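Local coordinates for Serine/threonine-protein kinase Tel1 (PDB 6SKY) that probably phosphorylates serine and threonine in [ST]-Q motifs with ATP, acting as a sensor kinase that switches on checkpoint signalling after DNA damage, at residues Q2129-R2134 with L2166-I2171; A2157-I2162 with L2198-D2203; A2187-I2192 with A2204-E2209. One frame throughout, in Å; residues are numbered along the deposited sequence.

Overall arrangement
The three contacts show how an alpha-solenoid is built from joints between helices, and between a helix and a connecting loop, that lie near one another in the chain, all within the FAT region of this PIKK-family kinase. Helix 2154-2174 is common to two of them: its 2157-2162 turns meet a loop in contact 2, and its 2166-2171 turns face helix 2124-2143 in contact 1. The centres of contact 1 and contact 2 are about 17 Å apart. The centre of contact 3 lies about 10 Å from that of contact 2. A weak Ser2169-Glu2209 hydrogen bond links contacts 1 and 3, while Leu2191 touches Gln2161 and Arg2158 of contact 2. All three lie away from the nucleotide and magnesium sites.

Contact 1 of 3, residues Q2129-R2134 with L2166-I2171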
loop_
_atom_site.group_PDB
_atom_site.type_symbol
_atom_site.label_atom_id
_atom_site.label_comp_id
_atom_site.label_asym_id
_atom_site.label_seq_id
_atom_site.Cartn_x
_atom_site.Cartn_y
_atom_site.Cartn_z
ATOM N N GLN A 2129 9.986 23.095 7.969
ATOM C CA GLN A 2129 9.905 24.548 8.064
ATOM C C GLN A 2129 11.202 25.214 7.621
ATOM O O GLN A 2129 11.196 26.125 6.780
ATOM C CB GLN A 2129 9.560 24.925 9.492
ATOM C CG GLN A 2129 9.570 26.380 9.779
ATOM C CD GLN A 2129 9.111 26.666 11.172
ATOM O OE1 GLN A 2129 8.594 25.793 11.850
ATOM N NE2 GLN A 2129 9.298 27.887 11.613
ATOM N N ILE A 2130 12.329 24.767 8.173
ATOM C CA ILE A 2130 13.612 25.364 7.825
ATOM C C ILE A 2130 13.904 25.195 6.344
ATOM O O ILE A 2130 14.394 26.118 5.687
ATOM C CB ILE A 2130 14.726 24.760 8.694
ATOM C CG1 ILE A 2130 14.521 25.146 10.147
ATOM C CG2 ILE A 2130 16.068 25.239 8.245
ATOM C CD1 ILE A 2130 15.557 24.578 11.046
ATOM N N LEU A 2131 13.594 24.031 5.784
ATOM C CA LEU A 2131 13.958 23.775 4.398
ATOM C C LEU A 2131 13.089 24.566 3.429
ATOM O O LEU A 2131 13.580 25.047 2.400
ATOM C CB LEU A 2131 13.876 22.285 4.114
ATOM C CG LEU A 2131 15.006 21.450 4.695
ATOM C CD1 LEU A 2131 14.817 20.021 4.306
ATOM C CD2 LEU A 2131 16.327 21.943 4.209
ATOM N N SER A 2132 11.801 24.726 3.736
ATOM C CA SER A 2132 10.955 25.544 2.876
ATOM C C SER A 2132 11.386 27.001 2.901
ATOM O O SER A 2132 11.453 27.658 1.850
ATOM C CB SER A 2132 9.502 25.421 3.296
ATOM O OG SER A 2132 9.270 26.178 4.452
ATOM N N CYS A 2133 11.694 27.528 4.087
ATOM C CA CYS A 2133 12.174 28.902 4.145
ATOM C C CYS A 2133 13.499 29.062 3.412
ATOM O O CYS A 2133 13.745 30.098 2.795
ATOM C CB CYS A 2133 12.295 29.359 5.588
ATOM S SG CYS A 2133 10.735 29.782 6.345
ATOM N N ARG A 2134 14.365 28.051 3.462
ATOM C CA ARG A 2134 15.634 28.134 2.747
ATOM C C ARG A 2134 15.423 28.170 1.243
ATOM O O ARG A 2134 16.141 28.869 0.521
ATOM C CB ARG A 2134 16.520 26.958 3.130
ATOM C CG ARG A 2134 17.865 26.967 2.476
ATOM C CD ARG A 2134 18.514 25.622 2.570
ATOM N NE ARG A 2134 18.895 25.293 3.934
ATOM C CZ ARG A 2134 19.436 24.138 4.293
ATOM N NH1 ARG A 2134 19.757 23.919 5.552
ATOM N NH2 ARG A 2134 19.651 23.200 3.390
ATOM N N LEU A 2166 18.770 20.487 -4.524
ATOM C CA LEU A 2166 19.116 19.068 -4.579
ATOM C C LEU A 2166 19.446 18.523 -3.192
ATOM O O LEU A 2166 19.100 17.378 -2.856
ATOM C CB LEU A 2166 20.275 18.857 -5.544
ATOM C CG LEU A 2166 19.981 19.217 -7.000
ATOM C CD1 LEU A 2166 21.212 19.112 -7.844
ATOM C CD2 LEU A 2166 18.911 18.330 -7.549
ATOM N N LEU A 2167 20.091 19.340 -2.365
ATOM C CA LEU A 2167 20.343 18.963 -0.978
ATOM C C LEU A 2167 19.039 18.729 -0.218
ATOM O O LEU A 2167 18.875 17.717 0.485
ATOM C CB LEU A 2167 21.174 20.062 -0.334
ATOM C CG LEU A 2167 21.756 20.007 1.061
ATOM C CD1 LEU A 2167 22.672 18.833 1.205
ATOM C CD2 LEU A 2167 22.515 21.285 1.248
ATOM N N SER A 2168 18.091 19.655 -0.351
ATOM C CA SER A 2168 16.802 19.469 0.301
ATOM C C SER A 2168 16.093 18.229 -0.205
ATOM O O SER A 2168 15.337 17.605 0.538
ATOM C CB SER A 2168 15.914 20.687 0.093
ATOM O OG SER A 2168 16.483 21.837 0.675
ATOM N N SER A 2169 16.309 17.858 -1.465
ATOM C CA SER A 2169 15.640 16.675 -1.995
ATOM C C SER A 2169 16.196 15.399 -1.380
ATOM O O SER A 2169 15.438 14.471 -1.084
ATOM C CB SER A 2169 15.760 16.637 -3.509
ATOM O OG SER A 2169 17.074 16.296 -3.882
ATOM N N ASP A 2170 17.509 15.337 -1.160
ATOM C CA ASP A 2170 18.063 14.223 -0.383
ATOM C C ASP A 2170 17.417 14.133 0.996
ATOM O O ASP A 2170 16.968 13.057 1.428
ATOM C CB ASP A 2170 19.571 14.374 -0.229
ATOM C CG ASP A 2170 20.273 14.563 -1.538
ATOM O OD1 ASP A 2170 19.613 14.466 -2.587
ATOM O OD2 ASP A 2170 21.491 14.822 -1.525
ATOM N N ILE A 2171 17.375 15.261 1.712
ATOM C CA ILE A 2171 16.830 15.243 3.070
ATOM C C ILE A 2171 15.379 14.786 3.061
ATOM O O ILE A 2171 14.979 13.934 3.857
ATOM C CB ILE A 2171 16.973 16.619 3.736
ATOM C CG1 ILE A 2171 18.434 17.007 3.837
ATOM C CG2 ILE A 2171 16.393 16.580 5.107
ATOM C CD1 ILE A 2171 18.641 18.437 4.148
#
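Leu2131 and Ser2168 are the nearest pair of residues between 2129-2134 and 2166-2171, their CA atoms 6.6 Å apart. The helices run nearly antiparallel: the short segments make an angle of 161°, with their axes approaching to 10.8 Å. Leu2131 divides its two methyls between successive turns of the partner helix. CD1 meets Ile2171 at CG2, 3.9 Å away, the side chains meeting at a slant, and CD2 of Leu2131 lies 3.5 Å from OG of Ser2168. The leucine has CG anti to its carbonyl carbon (chi1 -75°), and chi2 runs CD1 out in an extended line toward Ile2171, leaving CD2 to branch off toward Ser2168. The Ser2168 hydroxyl, though it faces this methyl, is hydrogen-bonded to the backbone oxygen of Gly2164 on its own helix, which satisfies a buried polar group without a bond across the interface.

Arg2134 follows a different course. Its chain sets off with CG opposite the backbone N (chi1 -179°) and bends at chi3, which turns the guanidinium back beside Leu2131, so that CD2 of that leucine lies 3.6 Å above the guanidinium plane, offset toward its rim. From there NH2 of Arg2134 approaches CD2 of Leu2167 at 4.1 Å, a van der Waals contact. The charge finds its partners beyond the pair: a cation-pi interaction with Phe2112 and a long, weak ion pair with Glu2092. Phe2112 also touches Leu2167, and Ser2116 touches Ile2171, so helix 2102-2119 packs against both helices, while helix 2077-2097 touches Ile2130 and Cys2133 on the first.

Contact 2 of 3, residues A2157-I2162 with L2198-D2203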
loop_
_atom_site.group_PDB
_atom_site.type_symbol
_atom_site.label_atom_id
_atom_site.label_comp_id
_atom_site.label_asym_id
_atom_site.label_seq_id
_atom_site.Cartn_x
_atom_site.Cartn_y
_atom_site.Cartn_z
ATOM N N ALA A 2157 24.266 32.693 -8.643
ATOM C CA ALA A 2157 23.082 32.600 -7.802
ATOM C C ALA A 2157 22.186 31.450 -8.234
ATOM O O ALA A 2157 21.649 30.717 -7.394
ATOM C CB ALA A 2157 22.322 33.920 -7.840
ATOM N N ARG A 2158 22.030 31.259 -9.542
ATOM C CA ARG A 2158 21.219 30.155 -10.034
ATOM C C ARG A 2158 21.827 28.815 -9.660
ATOM O O ARG A 2158 21.118 27.900 -9.225
ATOM C CB ARG A 2158 21.069 30.265 -11.541
ATOM C CG ARG A 2158 19.880 29.553 -12.065
ATOM C CD ARG A 2158 18.641 30.149 -11.479
ATOM N NE ARG A 2158 17.554 30.135 -12.436
ATOM C CZ ARG A 2158 16.491 30.916 -12.349
ATOM N NH1 ARG A 2158 15.543 30.842 -13.268
ATOM N NH2 ARG A 2158 16.378 31.774 -11.347
ATOM N N LEU A 2159 23.139 28.678 -9.823
ATOM C CA LEU A 2159 23.794 27.422 -9.500
ATOM C C LEU A 2159 23.667 27.098 -8.021
ATOM O O LEU A 2159 23.441 25.940 -7.648
ATOM C CB LEU A 2159 25.255 27.495 -9.916
ATOM C CG LEU A 2159 25.986 26.171 -9.996
ATOM C CD1 LEU A 2159 25.195 25.227 -10.847
ATOM C CD2 LEU A 2159 27.344 26.400 -10.586
ATOM N N VAL A 2160 23.793 28.107 -7.158
ATOM C CA VAL A 2160 23.697 27.838 -5.730
ATOM C C VAL A 2160 22.264 27.504 -5.341
ATOM O O VAL A 2160 22.036 26.676 -4.450
ATOM C CB VAL A 2160 24.268 29.020 -4.927
ATOM C CG1 VAL A 2160 23.181 29.853 -4.319
ATOM C CG2 VAL A 2160 25.185 28.513 -3.853
ATOM N N GLN A 2161 21.279 28.088 -6.025
ATOM C CA GLN A 2161 19.894 27.716 -5.770
ATOM C C GLN A 2161 19.634 26.266 -6.148
ATOM O O GLN A 2161 18.973 25.527 -5.410
ATOM C CB GLN A 2161 18.962 28.632 -6.545
ATOM C CG GLN A 2161 17.515 28.295 -6.390
ATOM C CD GLN A 2161 16.661 29.007 -7.386
ATOM O OE1 GLN A 2161 17.161 29.661 -8.285
ATOM N NE2 GLN A 2161 15.362 28.884 -7.239
ATOM N N ILE A 2162 20.152 25.844 -7.299
ATOM C CA ILE A 2162 19.986 24.464 -7.737
ATOM C C ILE A 2162 20.608 23.505 -6.734
ATOM O O ILE A 2162 20.004 22.495 -6.357
ATOM C CB ILE A 2162 20.584 24.283 -9.140
ATOM C CG1 ILE A 2162 19.715 24.999 -10.162
ATOM C CG2 ILE A 2162 20.708 22.829 -9.487
ATOM C CD1 ILE A 2162 20.338 25.087 -11.492
ATOM N N LEU A 2198 21.468 31.297 -19.161
ATOM C CA LEU A 2198 22.558 31.818 -18.353
ATOM C C LEU A 2198 23.869 31.094 -18.610
ATOM O O LEU A 2198 24.896 31.488 -18.052
ATOM C CB LEU A 2198 22.211 31.723 -16.868
ATOM C CG LEU A 2198 21.083 32.613 -16.366
ATOM C CD1 LEU A 2198 20.567 32.116 -15.038
ATOM C CD2 LEU A 2198 21.582 34.023 -16.238
ATOM N N GLY A 2199 23.859 30.053 -19.432
ATOM C CA GLY A 2199 25.066 29.315 -19.724
ATOM C C GLY A 2199 25.359 28.176 -18.782
ATOM O O GLY A 2199 26.531 27.843 -18.579
ATOM N N LEU A 2200 24.336 27.564 -18.199
ATOM C CA LEU A 2200 24.504 26.486 -17.238
ATOM C C LEU A 2200 24.051 25.168 -17.845
ATOM O O LEU A 2200 23.069 25.121 -18.589
ATOM C CB LEU A 2200 23.708 26.757 -15.963
ATOM C CG LEU A 2200 24.120 27.950 -15.119
ATOM C CD1 LEU A 2200 23.096 28.172 -14.051
ATOM C CD2 LEU A 2200 25.458 27.695 -14.509
ATOM N N SER A 2201 24.762 24.100 -17.517
ATOM C CA SER A 2201 24.402 22.751 -17.932
ATOM C C SER A 2201 23.996 21.999 -16.674
ATOM O O SER A 2201 24.836 21.436 -15.976
ATOM C CB SER A 2201 25.551 22.073 -18.637
ATOM O OG SER A 2201 25.986 22.841 -19.740
ATOM N N VAL A 2202 22.702 22.004 -16.378
ATOM C CA VAL A 2202 22.207 21.359 -15.171
ATOM C C VAL A 2202 21.040 20.441 -15.492
ATOM O O VAL A 2202 20.216 20.153 -14.624
ATOM C CB VAL A 2202 21.791 22.395 -14.115
ATOM C CG1 VAL A 2202 22.996 23.128 -13.592
ATOM C CG2 VAL A 2202 20.797 23.358 -14.703
ATOM N N ASP A 2203 20.954 19.970 -16.732
ATOM C CA ASP A 2203 19.812 19.143 -17.099
ATOM C C ASP A 2203 19.948 17.712 -16.607
ATOM O O ASP A 2203 18.938 17.079 -16.299
ATOM C CB ASP A 2203 19.617 19.157 -18.610
ATOM C CG ASP A 2203 20.911 19.025 -19.353
ATOM O OD1 ASP A 2203 21.907 19.618 -18.899
ATOM O OD2 ASP A 2203 20.940 18.326 -20.387
#
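The 2198-2203 loop passes beside helical residues 2157-2162 with CA separations of 8.6 Å at Arg2158-Leu2198, 7.8 Å at Leu2159-Leu2200 and 8.4 Å at Ile2162-Val2202, the chain leaving helical backbone angles at Gly2199, where phi is positive, and reaching the N-cap of helix 2203-2217 at Val2202. Three loop side chains point at the helix. Leu2198 and Leu2200 each cross the aliphatic base of Arg2158 at about a right angle: CD1 of Leu2200 lies 3.8 Å from CB, and CD1 of Leu2198 is 4.0 Å from CG. Further along, Val2202 and Ile2162 meet tip to tip, CG2 to CD1 at 3.7 Å. Leu2159 approaches the same valine from another direction, its CD1 4.1 Å from CG1 of Val2202; with CG anti to the backbone N (chi1 -164°), its end swings closer to the loop than its first bond would suggest. Cys2195 touches Arg2158, Ile2162 and Val2202 from helix 2193-2196. The arginine plays two parts: CB and CG offer an apolar surface, and beyond the bends at chi2 and chi3 NH1 and NH2 hydrogen-bond to Ser2194 and Ser2142 respectively. Direct adhesion between helix and loop is thus apolar, with no hydrogen bond across it.

Contact 3 of 3, residues A2187-I2192 with A2204-E2209; sequences ALSDLI and AAIKME
This contact belongs to the alpha-solenoid of the FAT region, at the connection from helix 2178-2189 to helix 2203-2217, where the last part of helix 2178-2189 together with the type I turn Ser2189-Ile2192 receives Ile2206. The CA atoms of Ile2206 and Ser2189 are 6.3 Å apart. Both branches of Ile2206 are engaged: CD1 rests 3.7 Å from the carbonyl oxygen of Leu2188, and CG2 lies 3.7 Å from CD1 of Ile2192. Ile2192 and Ile2206 lie alongside one another, pointing in opposing senses, which also puts CG1 of Ile2192 against CD1 of Ile2206. CG2 of Ile2206 further meets OG of Ser2189 at 3.9 Å, a hydroxyl already bonded to the backbone oxygen of Ser2185.

One turn on from Ile2206, Glu2209 lies across Leu2188 nearly at right angles, its CG 4.1 Å from CD1 of the leucine. Although the glutamate starts toward 2187-2192, its chain bends at chi2 (48°), and the carboxylate leads away to a salt bridge with Arg2173 and a weak hydrogen bond with Ser2169. Buried and gripped by these partners, the carboxylate would probably remain ionised, so apolar contact with Leu2188 and a polar tie to helix 2154-2174 share one residue.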
loop_
_atom_site.group_PDB
_atom_site.type_symbol
_atom_site.label_atom_id
_atom_site.label_comp_id
_atom_site.label_asym_id
_atom_site.label_seq_id
_atom_site.Cartn_x
_atom_site.Cartn_y
_atom_site.Cartn_z
ATOM N N ALA A 2187 9.546 22.008 -9.314
ATOM C CA ALA A 2187 10.102 23.352 -9.301
ATOM C C ALA A 2187 11.505 23.396 -9.881
ATOM O O ALA A 2187 11.916 24.429 -10.407
ATOM C CB ALA A 2187 10.101 23.895 -7.880
ATOM N N LEU A 2188 12.261 22.304 -9.781
ATOM C CA LEU A 2188 13.587 22.264 -10.388
ATOM C C LEU A 2188 13.499 22.113 -11.895
ATOM O O LEU A 2188 14.253 22.752 -12.629
ATOM C CB LEU A 2188 14.403 21.117 -9.804
ATOM C CG LEU A 2188 15.274 21.352 -8.580
ATOM C CD1 LEU A 2188 15.696 20.027 -8.027
ATOM C CD2 LEU A 2188 16.473 22.165 -8.953
ATOM N N SER A 2189 12.602 21.253 -12.373
ATOM C CA SER A 2189 12.435 21.094 -13.808
ATOM C C SER A 2189 11.969 22.380 -14.458
ATOM O O SER A 2189 12.261 22.622 -15.632
ATOM C CB SER A 2189 11.451 19.972 -14.102
ATOM O OG SER A 2189 11.990 18.720 -13.751
ATOM N N ASP A 2190 11.239 23.216 -13.724
ATOM C CA ASP A 2190 10.830 24.492 -14.303
ATOM C C ASP A 2190 11.967 25.498 -14.425
ATOM O O ASP A 2190 11.781 26.535 -15.064
ATOM C CB ASP A 2190 9.702 25.100 -13.486
ATOM C CG ASP A 2190 8.409 24.376 -13.689
ATOM O OD1 ASP A 2190 8.447 23.243 -14.200
ATOM O OD2 ASP A 2190 7.351 24.935 -13.353
ATOM N N LEU A 2191 13.127 25.227 -13.848
ATOM C CA LEU A 2191 14.251 26.145 -13.895
ATOM C C LEU A 2191 15.190 25.886 -15.058
ATOM O O LEU A 2191 16.132 26.654 -15.243
ATOM C CB LEU A 2191 15.053 26.062 -12.598
ATOM C CG LEU A 2191 14.843 27.113 -11.519
ATOM C CD1 LEU A 2191 13.393 27.474 -11.389
ATOM C CD2 LEU A 2191 15.361 26.579 -10.217
ATOM N N ILE A 2192 14.973 24.834 -15.834
ATOM C CA ILE A 2192 15.917 24.441 -16.876
ATOM C C ILE A 2192 15.904 25.423 -18.046
ATOM O O ILE A 2192 16.983 25.780 -18.538
ATOM C CB ILE A 2192 15.652 23.003 -17.340
ATOM C CG1 ILE A 2192 16.292 22.022 -16.369
ATOM C CG2 ILE A 2192 16.186 22.772 -18.727
ATOM C CD1 ILE A 2192 16.053 20.588 -16.723
ATOM N N ALA A 2204 21.170 17.192 -16.508
ATOM C CA ALA A 2204 21.345 15.802 -16.108
ATOM C C ALA A 2204 21.007 15.595 -14.639
ATOM O O ALA A 2204 20.321 14.633 -14.290
ATOM C CB ALA A 2204 22.767 15.351 -16.396
ATOM N N ALA A 2205 21.457 16.492 -13.765
ATOM C CA ALA A 2205 21.154 16.350 -12.344
ATOM C C ALA A 2205 19.678 16.586 -12.063
ATOM O O ALA A 2205 19.083 15.916 -11.211
ATOM C CB ALA A 2205 22.012 17.310 -11.537
ATOM N N ILE A 2206 19.058 17.506 -12.793
ATOM C CA ILE A 2206 17.648 17.793 -12.577
ATOM C C ILE A 2206 16.780 16.663 -13.114
ATOM O O ILE A 2206 15.775 16.282 -12.495
ATOM C CB ILE A 2206 17.302 19.148 -13.209
ATOM C CG1 ILE A 2206 17.937 20.265 -12.388
ATOM C CG2 ILE A 2206 15.824 19.328 -13.289
ATOM C CD1 ILE A 2206 17.763 21.615 -12.966
ATOM N N LYS A 2207 17.168 16.074 -14.243
ATOM C CA LYS A 2207 16.424 14.932 -14.749
ATOM C C LYS A 2207 16.643 13.699 -13.889
ATOM O O LYS A 2207 15.727 12.884 -13.740
ATOM C CB LYS A 2207 16.797 14.668 -16.200
ATOM C CG LYS A 2207 16.205 15.688 -17.146
ATOM C CD LYS A 2207 16.496 15.359 -18.593
ATOM C CE LYS A 2207 17.980 15.396 -18.879
ATOM N NZ LYS A 2207 18.295 15.093 -20.296
ATOM N N MET A 2208 17.814 13.557 -13.277
ATOM C CA MET A 2208 17.997 12.461 -12.339
ATOM C C MET A 2208 17.168 12.653 -11.082
ATOM O O MET A 2208 16.671 11.678 -10.514
ATOM C CB MET A 2208 19.464 12.312 -11.984
ATOM C CG MET A 2208 19.711 11.276 -10.923
ATOM S SD MET A 2208 21.398 10.700 -10.953
ATOM C CE MET A 2208 21.579 10.495 -12.710
ATOM N N GLU A 2209 16.990 13.893 -10.635
ATOM C CA GLU A 2209 16.091 14.130 -9.512
ATOM C C GLU A 2209 14.651 13.792 -9.873
ATOM O O GLU A 2209 13.912 13.231 -9.056
ATOM C CB GLU A 2209 16.207 15.574 -9.046
ATOM C CG GLU A 2209 15.278 15.922 -7.913
ATOM C CD GLU A 2209 15.309 14.895 -6.797
ATOM O OE1 GLU A 2209 16.419 14.467 -6.410
ATOM O OE2 GLU A 2209 14.222 14.513 -6.307
#